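Local coordinates for macro domain-containing protein (Thermosipho africanus, PDB 7OMU), which is a fusion of a DarT-like domain with a C-terminal macro domain, the latter holding adenosine-5-diphosphoribose in its pocket, at residues A83-Y95 / N147-E159. The protein carries 1 engineered substitution. Residues are numbered along the deposited sequence; the frame is centred on the assembly and turned at random.
Sequences ANLYFQPRNPMLY and NIISVKDMEYWRE
W157 carries CG between its backbone N and carbonyl carbon (chi1 56°), which swings the indole toward P92; Q88, with CG anti to its N (chi1 172°) and a bend at chi2, brings its amide up to the backbone of 150-152. P92 lies over one face of the indole in a CH-pi contact, CG 3.7 Å from the centroid of the five-membered ring, while W157 NE1 is hydrogen-bonded to L298 O. From its extended chain R90 NH1 donates a hydrogen bond to E155 O at 2.9 Å, the oxygen near the guanidinium plane. Q88 NE2 makes a weak hydrogen bond to V151 O at 3.4 Å, and Q88 OE1 accepts from R90 N. Within the DarT-like domain, this joins the loop after strand 82-86 and the start of helix 92-99 to the 3-10 segment 150-152 and the loop that follows it. N91 is the N-cap of helix 92-99: its OD1 takes L94 N and, weakly, M93 N, while ND2 reaches a lone pair of Q88 O at 2.6 Å, fixing the amide's rotation. At the other end F87 packs obliquely on two isoleucine methyls, CE1 3.5 Å from I149 CG2 and CE2 3.8 Å from I148 CG2, with L26 also touching the phenylalanine.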
loop_
_atom_site.group_PDB
_atom_site.type_symbol
_atom_site.label_atom_id
_atom_site.label_comp_id
_atom_site.label_asym_id
_atom_site.label_seq_id
_atom_site.Cartn_x
_atom_site.Cartn_y
_atom_site.Cartn_z
ATOM N N ALA A 83 -13.458 12.596 16.528
ATOM C CA ALA A 83 -13.445 11.322 15.774
ATOM C C ALA A 83 -12.632 11.528 14.496
ATOM O O ALA A 83 -12.953 12.462 13.738
ATOM C CB ALA A 83 -14.856 10.891 15.463
ATOM N N ASN A 84 -11.625 10.682 14.269
ATOM C CA ASN A 84 -10.602 10.860 13.203
ATOM C C ASN A 84 -11.091 10.193 11.914
ATOM O O ASN A 84 -11.021 8.949 11.823
ATOM C CB ASN A 84 -9.247 10.316 13.665
ATOM C CG ASN A 84 -8.086 10.784 12.816
ATOM O OD1 ASN A 84 -7.369 11.704 13.196
ATOM N ND2 ASN A 84 -7.883 10.147 11.678
ATOM N N LEU A 85 -11.576 10.996 10.962
ATOM C CA LEU A 85 -12.022 10.543 9.616
ATOM C C LEU A 85 -10.929 10.872 8.595
ATOM O O LEU A 85 -10.788 12.057 8.252
ATOM C CB LEU A 85 -13.335 11.249 9.261
ATOM C CG LEU A 85 -14.460 11.103 10.283
ATOM C CD1 LEU A 85 -15.739 11.748 9.779
ATOM C CD2 LEU A 85 -14.704 9.642 10.619
ATOM N N TYR A 86 -10.181 9.866 8.139
ATOM C CA TYR A 86 -9.063 10.017 7.170
ATOM C C TYR A 86 -9.617 10.318 5.773
ATOM O O TYR A 86 -10.682 9.785 5.427
ATOM C CB TYR A 86 -8.215 8.744 7.099
ATOM C CG TYR A 86 -7.456 8.380 8.350
ATOM C CD1 TYR A 86 -6.344 9.103 8.748
ATOM C CD2 TYR A 86 -7.824 7.288 9.114
ATOM C CE1 TYR A 86 -5.626 8.762 9.884
ATOM C CE2 TYR A 86 -7.121 6.934 10.252
ATOM C CZ TYR A 86 -6.017 7.672 10.639
ATOM O OH TYR A 86 -5.331 7.319 11.767
ATOM N N PHE A 87 -8.897 11.123 4.988
ATOM C CA PHE A 87 -9.150 11.324 3.538
ATOM C C PHE A 87 -8.613 10.118 2.768
ATOM O O PHE A 87 -9.176 9.772 1.708
ATOM C CB PHE A 87 -8.480 12.603 3.036
ATOM C CG PHE A 87 -9.054 13.858 3.628
ATOM C CD1 PHE A 87 -10.227 14.394 3.129
ATOM C CD2 PHE A 87 -8.435 14.486 4.692
ATOM C CE1 PHE A 87 -10.770 15.540 3.684
ATOM C CE2 PHE A 87 -8.980 15.632 5.247
ATOM C CZ PHE A 87 -10.140 16.161 4.737
ATOM N N GLN A 88 -7.530 9.530 3.287
ATOM C CA GLN A 88 -6.866 8.330 2.729
ATOM C C GLN A 88 -6.687 7.306 3.844
ATOM O O GLN A 88 -5.836 7.483 4.709
ATOM C CB GLN A 88 -5.519 8.725 2.120
ATOM C CG GLN A 88 -4.678 7.532 1.692
ATOM C CD GLN A 88 -5.384 6.728 0.631
ATOM O OE1 GLN A 88 -6.120 5.778 0.924
ATOM N NE2 GLN A 88 -5.176 7.133 -0.612
ATOM N N PRO A 89 -7.491 6.222 3.874
ATOM C CA PRO A 89 -7.334 5.174 4.886
ATOM C C PRO A 89 -6.193 4.182 4.597
ATOM O O PRO A 89 -5.709 3.576 5.542
ATOM C CB PRO A 89 -8.683 4.442 4.844
ATOM C CG PRO A 89 -9.138 4.607 3.410
ATOM C CD PRO A 89 -8.620 5.962 2.968
ATOM N N ARG A 90 -5.808 4.020 3.324
ATOM C CA ARG A 90 -4.674 3.157 2.899
ATOM C C ARG A 90 -3.375 3.899 3.219
ATOM O O ARG A 90 -2.738 4.412 2.273
ATOM C CB ARG A 90 -4.805 2.819 1.412
ATOM C CG ARG A 90 -3.859 1.733 0.923
ATOM C CD ARG A 90 -4.076 1.470 -0.558
ATOM N NE ARG A 90 -3.132 0.515 -1.124
ATOM C CZ ARG A 90 -1.863 0.790 -1.437
ATOM N NH1 ARG A 90 -1.360 1.999 -1.226
ATOM N NH2 ARG A 90 -1.092 -0.153 -1.957
ATOM N N ASN A 91 -3.003 3.925 4.507
ATOM C CA ASN A 91 -2.004 4.853 5.101
ATOM C C ASN A 91 -1.195 4.133 6.183
ATOM O O ASN A 91 -1.538 3.022 6.578
ATOM C CB ASN A 91 -2.717 6.097 5.640
ATOM C CG ASN A 91 -3.623 5.799 6.817
ATOM O OD1 ASN A 91 -3.254 5.068 7.733
ATOM N ND2 ASN A 91 -4.813 6.373 6.806
ATOM N N PRO A 92 -0.100 4.743 6.703
ATOM C CA PRO A 92 0.720 4.134 7.756
ATOM C C PRO A 92 0.004 3.527 8.973
ATOM O O PRO A 92 0.537 2.592 9.533
ATOM C CB PRO A 92 1.548 5.330 8.247
ATOM C CG PRO A 92 1.762 6.144 7.005
ATOM C CD PRO A 92 0.453 6.034 6.260
ATOM N N MET A 93 -1.137 4.090 9.378
ATOM C CA MET A 93 -1.907 3.608 10.553
ATOM C C MET A 93 -2.472 2.225 10.225
ATOM O O MET A 93 -2.205 1.278 10.995
ATOM C CB MET A 93 -3.055 4.553 10.921
ATOM C CG MET A 93 -3.804 4.126 12.177
ATOM S SD MET A 93 -2.676 3.883 13.576
ATOM C CE MET A 93 -2.761 5.503 14.340
ATOM N N LEU A 94 -3.208 2.112 9.117
ATOM C CA LEU A 94 -3.788 0.825 8.651
ATOM C C LEU A 94 -2.663 -0.201 8.478
ATOM O O LEU A 94 -2.838 -1.357 8.910
ATOM C CB LEU A 94 -4.545 1.037 7.338
ATOM C CG LEU A 94 -5.282 -0.192 6.811
ATOM C CD1 LEU A 94 -6.185 -0.805 7.873
ATOM C CD2 LEU A 94 -6.100 0.166 5.591
ATOM N N TYR A 95 -1.538 0.217 7.898
ATOM C CA TYR A 95 -0.342 -0.635 7.701
ATOM C C TYR A 95 0.205 -1.080 9.060
ATOM O O TYR A 95 0.579 -2.259 9.181
ATOM C CB TYR A 95 0.744 0.089 6.909
ATOM C CG TYR A 95 1.767 -0.855 6.339
ATOM C CD1 TYR A 95 1.536 -1.499 5.136
ATOM C CD2 TYR A 95 2.936 -1.149 7.023
ATOM C CE1 TYR A 95 2.461 -2.382 4.606
ATOM C CE2 TYR A 95 3.869 -2.034 6.509
ATOM C CZ TYR A 95 3.631 -2.650 5.295
ATOM O OH TYR A 95 4.538 -3.526 4.775
ATOM N N ASN A 147 -5.342 20.756 -1.923
ATOM C CA ASN A 147 -3.973 20.260 -1.623
ATOM C C ASN A 147 -4.047 19.161 -0.554
ATOM O O ASN A 147 -3.395 18.121 -0.726
ATOM C CB ASN A 147 -3.065 21.414 -1.187
ATOM C CG ASN A 147 -1.728 21.420 -1.895
ATOM O OD1 ASN A 147 -1.294 20.401 -2.427
ATOM N ND2 ASN A 147 -1.079 22.573 -1.932
ATOM N N ILE A 148 -4.814 19.383 0.513
ATOM C CA ILE A 148 -5.004 18.398 1.618
ATOM C C ILE A 148 -5.689 17.147 1.065
ATOM O O ILE A 148 -5.142 16.050 1.267
ATOM C CB ILE A 148 -5.786 19.014 2.794
ATOM C CG1 ILE A 148 -4.864 19.891 3.647
ATOM C CG2 ILE A 148 -6.467 17.935 3.623
ATOM C CD1 ILE A 148 -5.566 20.675 4.729
ATOM N N ILE A 149 -6.829 17.304 0.391
ATOM C CA ILE A 149 -7.717 16.159 0.020
ATOM C C ILE A 149 -7.091 15.335 -1.116
ATOM O O ILE A 149 -7.622 14.238 -1.391
ATOM C CB ILE A 149 -9.150 16.622 -0.328
ATOM C CG1 ILE A 149 -9.212 17.427 -1.629
ATOM C CG2 ILE A 149 -9.774 17.381 0.836
ATOM C CD1 ILE A 149 -10.459 17.180 -2.438
ATOM N N SER A 150 -6.014 15.821 -1.747
ATOM C CA SER A 150 -5.302 15.123 -2.853
ATOM C C SER A 150 -4.588 13.865 -2.336
ATOM O O SER A 150 -4.310 12.980 -3.160
ATOM C CB SER A 150 -4.332 16.039 -3.538
ATOM O OG SER A 150 -3.162 16.188 -2.754
ATOM N N VAL A 151 -4.298 13.788 -1.034
ATOM C CA VAL A 151 -3.622 12.623 -0.380
ATOM C C VAL A 151 -4.413 11.337 -0.666
ATOM O O VAL A 151 -3.863 10.236 -0.437
ATOM C CB VAL A 151 -3.449 12.826 1.136
ATOM C CG1 VAL A 151 -2.561 14.019 1.449
ATOM C CG2 VAL A 151 -4.779 12.931 1.865
ATOM N N LYS A 152 -5.664 11.463 -1.122
ATOM C CA LYS A 152 -6.501 10.314 -1.560
ATOM C C LYS A 152 -5.855 9.641 -2.783
ATOM O O LYS A 152 -6.136 8.448 -3.005
ATOM C CB LYS A 152 -7.940 10.781 -1.811
ATOM C CG LYS A 152 -8.891 9.735 -2.386
ATOM C CD LYS A 152 -9.017 8.455 -1.581
ATOM C CE LYS A 152 -9.659 7.342 -2.386
ATOM N NZ LYS A 152 -9.648 6.054 -1.655
ATOM N N ASP A 153 -5.007 10.360 -3.530
ATOM C CA ASP A 153 -4.345 9.871 -4.773
ATOM C C ASP A 153 -2.906 9.414 -4.488
ATOM O O ASP A 153 -2.256 8.942 -5.432
ATOM C CB ASP A 153 -4.361 10.948 -5.861
ATOM C CG ASP A 153 -5.756 11.379 -6.285
ATOM O OD1 ASP A 153 -6.668 10.519 -6.269
ATOM O OD2 ASP A 153 -5.919 12.577 -6.623
ATOM N N MET A 154 -2.429 9.527 -3.245
ATOM C CA MET A 154 -1.100 9.015 -2.806
ATOM C C MET A 154 -1.163 7.490 -2.648
ATOM O O MET A 154 -1.994 7.014 -1.842
ATOM C CB MET A 154 -0.691 9.622 -1.461
ATOM C CG MET A 154 0.066 10.912 -1.574
ATOM S SD MET A 154 0.865 11.339 -0.006
ATOM C CE MET A 154 0.811 13.129 -0.099
ATOM N N GLU A 155 -0.292 6.757 -3.350
ATOM C CA GLU A 155 -0.264 5.265 -3.332
ATOM C C GLU A 155 0.917 4.769 -2.483
ATOM O O GLU A 155 0.933 3.564 -2.143
ATOM C CB GLU A 155 -0.264 4.680 -4.751
ATOM C CG GLU A 155 0.359 5.566 -5.822
ATOM C CD GLU A 155 0.178 5.058 -7.252
ATOM O OE1 GLU A 155 -0.482 4.009 -7.438
ATOM O OE2 GLU A 155 0.688 5.717 -8.185
ATOM N N TYR A 156 1.853 5.663 -2.140
ATOM C CA TYR A 156 2.999 5.389 -1.233
ATOM C C TYR A 156 3.434 6.678 -0.532
ATOM O O TYR A 156 2.977 7.765 -0.913
ATOM C CB TYR A 156 4.159 4.757 -2.003
ATOM C CG TYR A 156 4.969 5.672 -2.896
ATOM C CD1 TYR A 156 4.623 5.872 -4.223
ATOM C CD2 TYR A 156 6.132 6.277 -2.438
ATOM C CE1 TYR A 156 5.384 6.680 -5.055
ATOM C CE2 TYR A 156 6.897 7.097 -3.252
ATOM C CZ TYR A 156 6.524 7.297 -4.568
ATOM O OH TYR A 156 7.285 8.099 -5.369
ATOM N N TRP A 157 4.315 6.550 0.456
ATOM C CA TRP A 157 4.774 7.683 1.292
ATOM C C TRP A 157 6.216 7.457 1.759
ATOM O O TRP A 157 6.741 6.348 1.549
ATOM C CB TRP A 157 3.819 7.825 2.472
ATOM C CG TRP A 157 3.704 6.560 3.258
ATOM C CD1 TRP A 157 4.562 6.125 4.222
ATOM C CD2 TRP A 157 2.698 5.545 3.124
ATOM N NE1 TRP A 157 4.149 4.915 4.709
ATOM C CE2 TRP A 157 3.007 4.534 4.058
ATOM C CE3 TRP A 157 1.559 5.395 2.327
ATOM C CZ2 TRP A 157 2.222 3.393 4.209
ATOM C CZ3 TRP A 157 0.780 4.267 2.476
ATOM C CH2 TRP A 157 1.108 3.282 3.407
ATOM N N ARG A 158 6.808 8.479 2.382
ATOM C CA ARG A 158 8.179 8.464 2.965
ATOM C C ARG A 158 8.307 9.611 3.976
ATOM O O ARG A 158 7.578 10.611 3.828
ATOM C CB ARG A 158 9.238 8.557 1.862
ATOM C CG ARG A 158 8.932 9.542 0.741
ATOM C CD ARG A 158 9.960 9.401 -0.364
ATOM N NE ARG A 158 9.763 10.298 -1.497
ATOM C CZ ARG A 158 10.457 11.413 -1.732
ATOM N NH1 ARG A 158 11.405 11.812 -0.902
ATOM N NH2 ARG A 158 10.195 12.135 -2.806
ATOM N N GLU A 159 9.191 9.469 4.969
ATOM C CA GLU A 159 9.309 10.424 6.103
ATOM C C GLU A 159 9.903 11.750 5.609
ATOM O O GLU A 159 9.438 12.815 6.073
ATOM C CB GLU A 159 10.143 9.828 7.240
ATOM C CG GLU A 159 9.940 10.554 8.561
ATOM C CD GLU A 159 10.981 10.302 9.646
ATOM O OE1 GLU A 159 11.797 9.355 9.491
ATOM O OE2 GLU A 159 10.982 11.064 10.649
#